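Local atomic coordinates of type IV secretion system protein DotB (Yersinia pseudotuberculosis IP 31758, PDB entry 6GEF), a protein that belongs to the hexameric secretion ATPases of type IVb systems and probably hydrolyses ATP to power substrate export. Residues A[67-72]-A[333-338]; A[196-201]-A[221-226]. All blocks are in the same frame, centred on the assembly; numbering follows the deposited sequence.

Contact 1: residues A[67-72]-A[333-338]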
# COMPACT_ATOMS: atom_id res chain seq x y z
N LYS A 67 -13.85 15.05 -41.61
CA LYS A 67 -14.79 15.99 -41.03
C LYS A 67 -14.50 17.39 -41.58
O LYS A 67 -13.82 18.20 -40.99
CB LYS A 67 -14.70 15.95 -39.50
CG LYS A 67 -15.37 14.74 -38.89
CD LYS A 67 -15.48 14.87 -37.40
CE LYS A 67 -16.19 13.68 -36.76
NZ LYS A 67 -16.07 13.77 -35.28
N VAL A 68 -15.06 17.65 -42.74
CA VAL A 68 -15.12 19.00 -43.30
C VAL A 68 -16.26 19.75 -42.57
O VAL A 68 -17.40 19.29 -42.52
CB VAL A 68 -15.37 18.97 -44.79
CG1 VAL A 68 -15.63 20.37 -45.32
CG2 VAL A 68 -14.22 18.32 -45.53
N LYS A 69 -15.90 20.89 -41.98
CA LYS A 69 -16.84 21.74 -41.29
C LYS A 69 -17.83 20.96 -40.45
O LYS A 69 -19.07 20.98 -40.66
CB LYS A 69 -17.53 22.68 -42.29
CG LYS A 69 -16.59 23.83 -42.74
CD LYS A 69 -16.86 24.16 -44.22
CE LYS A 69 -15.80 25.07 -44.77
NZ LYS A 69 -16.14 25.59 -46.11
N GLY A 70 -17.28 20.12 -39.60
CA GLY A 70 -18.08 19.38 -38.62
C GLY A 70 -18.95 18.26 -39.15
O GLY A 70 -19.50 17.53 -38.36
N THR A 71 -19.09 18.15 -40.47
CA THR A 71 -19.75 17.02 -41.09
C THR A 71 -18.70 16.15 -41.78
O THR A 71 -17.77 16.68 -42.46
CB THR A 71 -20.77 17.47 -42.13
OG1 THR A 71 -21.79 18.23 -41.47
CG2 THR A 71 -21.40 16.27 -42.82
N LEU A 72 -18.81 14.83 -41.59
CA LEU A 72 -17.85 13.90 -42.15
C LEU A 72 -18.39 13.36 -43.48
O LEU A 72 -19.55 13.13 -43.65
CB LEU A 72 -17.59 12.76 -41.16
CG LEU A 72 -18.49 11.59 -41.18
CD1 LEU A 72 -17.97 10.56 -40.15
CD2 LEU A 72 -19.91 12.00 -40.85
N ASP A 333 -25.26 29.53 -44.20
CA ASP A 333 -24.17 29.34 -45.16
C ASP A 333 -23.65 27.90 -45.20
O ASP A 333 -23.08 27.50 -46.18
CB ASP A 333 -23.03 30.31 -44.81
CG ASP A 333 -21.77 30.04 -45.59
OD1 ASP A 333 -21.92 29.77 -46.81
OD2 ASP A 333 -20.66 30.03 -45.00
N GLY A 334 -23.88 27.15 -44.12
CA GLY A 334 -23.45 25.77 -44.03
C GLY A 334 -22.29 25.58 -43.05
O GLY A 334 -22.15 24.50 -42.46
N ASN A 335 -21.44 26.60 -42.92
CA ASN A 335 -20.29 26.50 -42.06
C ASN A 335 -20.67 26.60 -40.60
O ASN A 335 -21.79 26.96 -40.25
CB ASN A 335 -19.24 27.56 -42.43
CG ASN A 335 -18.62 27.31 -43.80
OD1 ASN A 335 -17.64 27.96 -44.15
ND2 ASN A 335 -19.18 26.38 -44.57
N LEU A 336 -19.70 26.32 -39.73
CA LEU A 336 -19.86 26.51 -38.29
C LEU A 336 -19.41 27.93 -37.90
O LEU A 336 -18.46 28.46 -38.46
CB LEU A 336 -19.05 25.50 -37.53
CG LEU A 336 -19.51 24.05 -37.60
CD1 LEU A 336 -18.48 23.11 -36.96
CD2 LEU A 336 -20.87 23.89 -36.93
N VAL A 337 -20.15 28.52 -36.97
CA VAL A 337 -19.78 29.81 -36.40
C VAL A 337 -19.78 29.66 -34.86
O VAL A 337 -20.55 28.89 -34.29
CB VAL A 337 -20.73 30.95 -36.84
CG1 VAL A 337 -22.11 30.79 -36.18
CG2 VAL A 337 -20.14 32.30 -36.51
N ALA A 338 -18.91 30.45 -34.23
CA ALA A 338 -18.81 30.47 -32.79
C ALA A 338 -19.78 31.51 -32.23
O ALA A 338 -19.57 32.71 -32.37
CB ALA A 338 -17.38 30.81 -32.37
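The end of Lys69 lies along one face of the Asn335 carboxamide. CD and CE sit above the amide plane, with Lys69 CD 3.2 Å from Asn335 ND2 and Lys69 CE 3.5 Å from Asn335 OD1, so the aliphatic part of the lysine does most of the touching. The two side chains meet obliquely. Beyond CE the chain dips toward the amide plane, and NZ gives a weak hydrogen bond to OD1 (Lys69 NZ to Asn335 OD1, 3.4 Å), arriving tilted from the plane and nearly broadside to the C=O bond. Asn335 ND2 is about as near to NZ, but both are donors and no bond joins them. A bend at chi2 (144°) in the lysine carries its last three atoms across the amide. The Asp333 carboxylate lies beyond the other face of the amide, 6.4 Å from Lys69 NZ to Asp333 OD2, too distant for a salt bridge.

Lys69 and Gly70 are the corner residues of a type I' turn, closed by Thr71 N to Val68 O at 2.9 Å, which makes strands 65-68 and 71-74 a tight two-residue beta hairpin. Both corners have positive phi, as this turn requires, and the one at Gly70 suits glycine. The hairpin belongs to the antiparallel sheet, whereas 333-338 leads into strand 336-344 at the border of the mixed ATPase sheet.

Leu336 supplies the apolar half of the contact: its CD1 rests on the turn backbone, 4.1 Å from Gly70 CA. Between the two loops Arg330 donates to both, NE to Gly334 O and NH2 to Lys69 O. On the same hairpin, Lys67 NZ is bonded to Asn258 and Thr256 of the second subunit.

Contact 2: residues A[196-201]-A[221-226]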
# COMPACT_ATOMS: atom_id res chain seq x y z
N SER A 196 -5.92 33.51 -30.44
CA SER A 196 -6.20 34.82 -31.05
C SER A 196 -6.01 35.94 -30.04
O SER A 196 -5.34 36.93 -30.33
CB SER A 196 -7.61 34.84 -31.64
OG SER A 196 -7.68 34.05 -32.81
N ILE A 197 -6.58 35.79 -28.86
CA ILE A 197 -6.45 36.82 -27.83
C ILE A 197 -4.97 37.07 -27.48
O ILE A 197 -4.56 38.20 -27.23
CB ILE A 197 -7.27 36.47 -26.58
CG1 ILE A 197 -8.76 36.50 -26.88
CG2 ILE A 197 -6.94 37.42 -25.44
CD1 ILE A 197 -9.66 36.36 -25.66
N ILE A 198 -4.17 36.02 -27.49
CA ILE A 198 -2.77 36.14 -27.14
C ILE A 198 -1.97 36.83 -28.27
O ILE A 198 -1.08 37.63 -27.99
CB ILE A 198 -2.17 34.78 -26.77
CG1 ILE A 198 -2.74 34.30 -25.44
CG2 ILE A 198 -0.66 34.84 -26.70
CD1 ILE A 198 -2.32 32.92 -25.00
N ARG A 199 -2.27 36.51 -29.52
CA ARG A 199 -1.65 37.19 -30.63
C ARG A 199 -2.01 38.67 -30.62
O ARG A 199 -1.16 39.55 -30.87
CB ARG A 199 -2.01 36.52 -31.95
CG ARG A 199 -3.20 37.13 -32.67
CD ARG A 199 -3.18 36.81 -34.13
NE ARG A 199 -2.20 37.61 -34.88
CZ ARG A 199 -2.18 37.71 -36.21
NH1 ARG A 199 -3.05 37.04 -36.95
NH2 ARG A 199 -1.31 38.49 -36.80
N TYR A 200 -3.29 38.99 -30.43
CA TYR A 200 -3.70 40.37 -30.20
C TYR A 200 -2.88 41.02 -29.09
O TYR A 200 -2.36 42.13 -29.26
CB TYR A 200 -5.19 40.43 -29.87
CG TYR A 200 -5.68 41.82 -29.54
CD1 TYR A 200 -5.82 42.80 -30.53
CD2 TYR A 200 -6.04 42.15 -28.23
CE1 TYR A 200 -6.27 44.06 -30.22
CE2 TYR A 200 -6.46 43.42 -27.90
CZ TYR A 200 -6.60 44.37 -28.91
OH TYR A 200 -7.08 45.63 -28.62
N ILE A 201 -2.73 40.32 -27.97
CA ILE A 201 -1.99 40.87 -26.84
C ILE A 201 -0.57 41.22 -27.24
O ILE A 201 -0.10 42.34 -27.01
CB ILE A 201 -2.02 39.91 -25.63
CG1 ILE A 201 -3.34 40.06 -24.87
CG2 ILE A 201 -0.84 40.16 -24.70
CD1 ILE A 201 -3.43 39.14 -23.67
N PHE A 221 -1.67 26.01 -31.44
CA PHE A 221 -1.14 27.18 -32.11
C PHE A 221 0.26 27.50 -31.58
O PHE A 221 0.61 27.19 -30.43
CB PHE A 221 -2.02 28.40 -31.89
CG PHE A 221 -3.42 28.23 -32.42
CD1 PHE A 221 -4.37 27.51 -31.66
CD2 PHE A 221 -3.80 28.76 -33.64
CE1 PHE A 221 -5.64 27.35 -32.14
CE2 PHE A 221 -5.08 28.59 -34.11
CZ PHE A 221 -6.01 27.88 -33.36
N VAL A 222 1.10 28.06 -32.47
CA VAL A 222 2.41 28.55 -32.10
C VAL A 222 2.51 30.03 -32.45
O VAL A 222 1.81 30.53 -33.33
CB VAL A 222 3.52 27.73 -32.80
CG1 VAL A 222 3.43 26.28 -32.39
CG2 VAL A 222 3.48 27.92 -34.30
N TYR A 223 3.40 30.72 -31.77
CA TYR A 223 3.57 32.17 -31.91
C TYR A 223 4.97 32.53 -32.41
O TYR A 223 5.49 33.60 -32.11
CB TYR A 223 3.27 32.88 -30.59
CG TYR A 223 1.96 32.49 -29.96
CD1 TYR A 223 1.82 31.26 -29.30
CD2 TYR A 223 0.87 33.32 -30.02
CE1 TYR A 223 0.61 30.88 -28.74
CE2 TYR A 223 -0.34 32.97 -29.45
CZ TYR A 223 -0.47 31.73 -28.83
OH TYR A 223 -1.66 31.37 -28.24
N ASP A 224 5.56 31.64 -33.21
CA ASP A 224 6.88 31.87 -33.78
C ASP A 224 6.85 33.03 -34.76
O ASP A 224 7.82 33.81 -34.82
CB ASP A 224 7.40 30.62 -34.45
CG ASP A 224 7.39 29.40 -33.45
OD1 ASP A 224 7.14 29.60 -32.25
OD2 ASP A 224 7.64 28.24 -33.76
N ASN A 225 5.74 33.20 -35.49
CA ASN A 225 5.65 34.21 -36.53
C ASN A 225 4.98 35.50 -36.07
O ASN A 225 4.72 36.37 -36.89
CB ASN A 225 4.93 33.64 -37.76
CG ASN A 225 5.58 32.38 -38.28
OD1 ASN A 225 6.81 32.31 -38.34
ND2 ASN A 225 4.78 31.36 -38.65
N ILE A 226 4.70 35.63 -34.78
CA ILE A 226 4.05 36.82 -34.24
C ILE A 226 5.13 37.75 -33.72
O ILE A 226 5.88 37.43 -32.80
CB ILE A 226 3.07 36.46 -33.12
CG1 ILE A 226 2.18 35.28 -33.52
CG2 ILE A 226 2.22 37.67 -32.73
CD1 ILE A 226 1.36 35.51 -34.77
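Ile198 lays its CB and CG2 against one corner of the Tyr223 ring, CG2 approaching CE2 to 3.3 Å at an oblique angle, while Ile198 CD1 reaches the hydroxyl, 3.7 Å from Tyr223 OH. The two side chains cross at about a right angle, and the isoleucine's contacts run along one flank of the ring, from CD2 through CE2 and CZ to the hydroxyl. Its chi1 of -70° divides the branches, CG2 going opposite the backbone N to the ring carbons and CG1 carrying CD1 toward OH. Near the plane of the ring, Arg199 N stands at the edge, 4.0 Å from Tyr223 CE2, which brings the phenol close against the helix backbone. Ile233 touches both side chains and extends the apolar patch to strand 232-237.

A second layer is made by Arg199 and Ile226. The methyl CD1 of Ile226 sits over one face of the guanidinium, 4.1 Å from Arg199 NE, again with the side chains at about a right angle. The strongest polar partner of the guanidinium is Glu203, one helical turn on, in a salt bridge through NH2; NH1 adds a weak bond to Pro157 O.

Helix 187-203 follows a probable Walker A P-loop, and 221-226 continues the segment after strand 211-216 where secretion ATPases of this family carry their Asp box: a helix-to-loop packing that belongs to the RecA-like P-loop NTPase core.

How the contacts relate
Both segments of contact 2, 196-201 and 221-226, come between the two segments of contact 1 along the chain. The centres of the two contacts are 24 Å apart, with nearest atoms about 10 Å apart, and they do not touch. Contact 1 joins two sheets, meeting the antiparallel one at hairpin 65-74 and the mixed one at its border strand 336-344. Contact 2 stays inside the nucleotide-binding fold, packing helix 187-203 against the loop before 232-237, the strand bordering the mixed sheet at its other side. One contact therefore bridges the domains of a subunit, and the other consolidates the probable ATPase core.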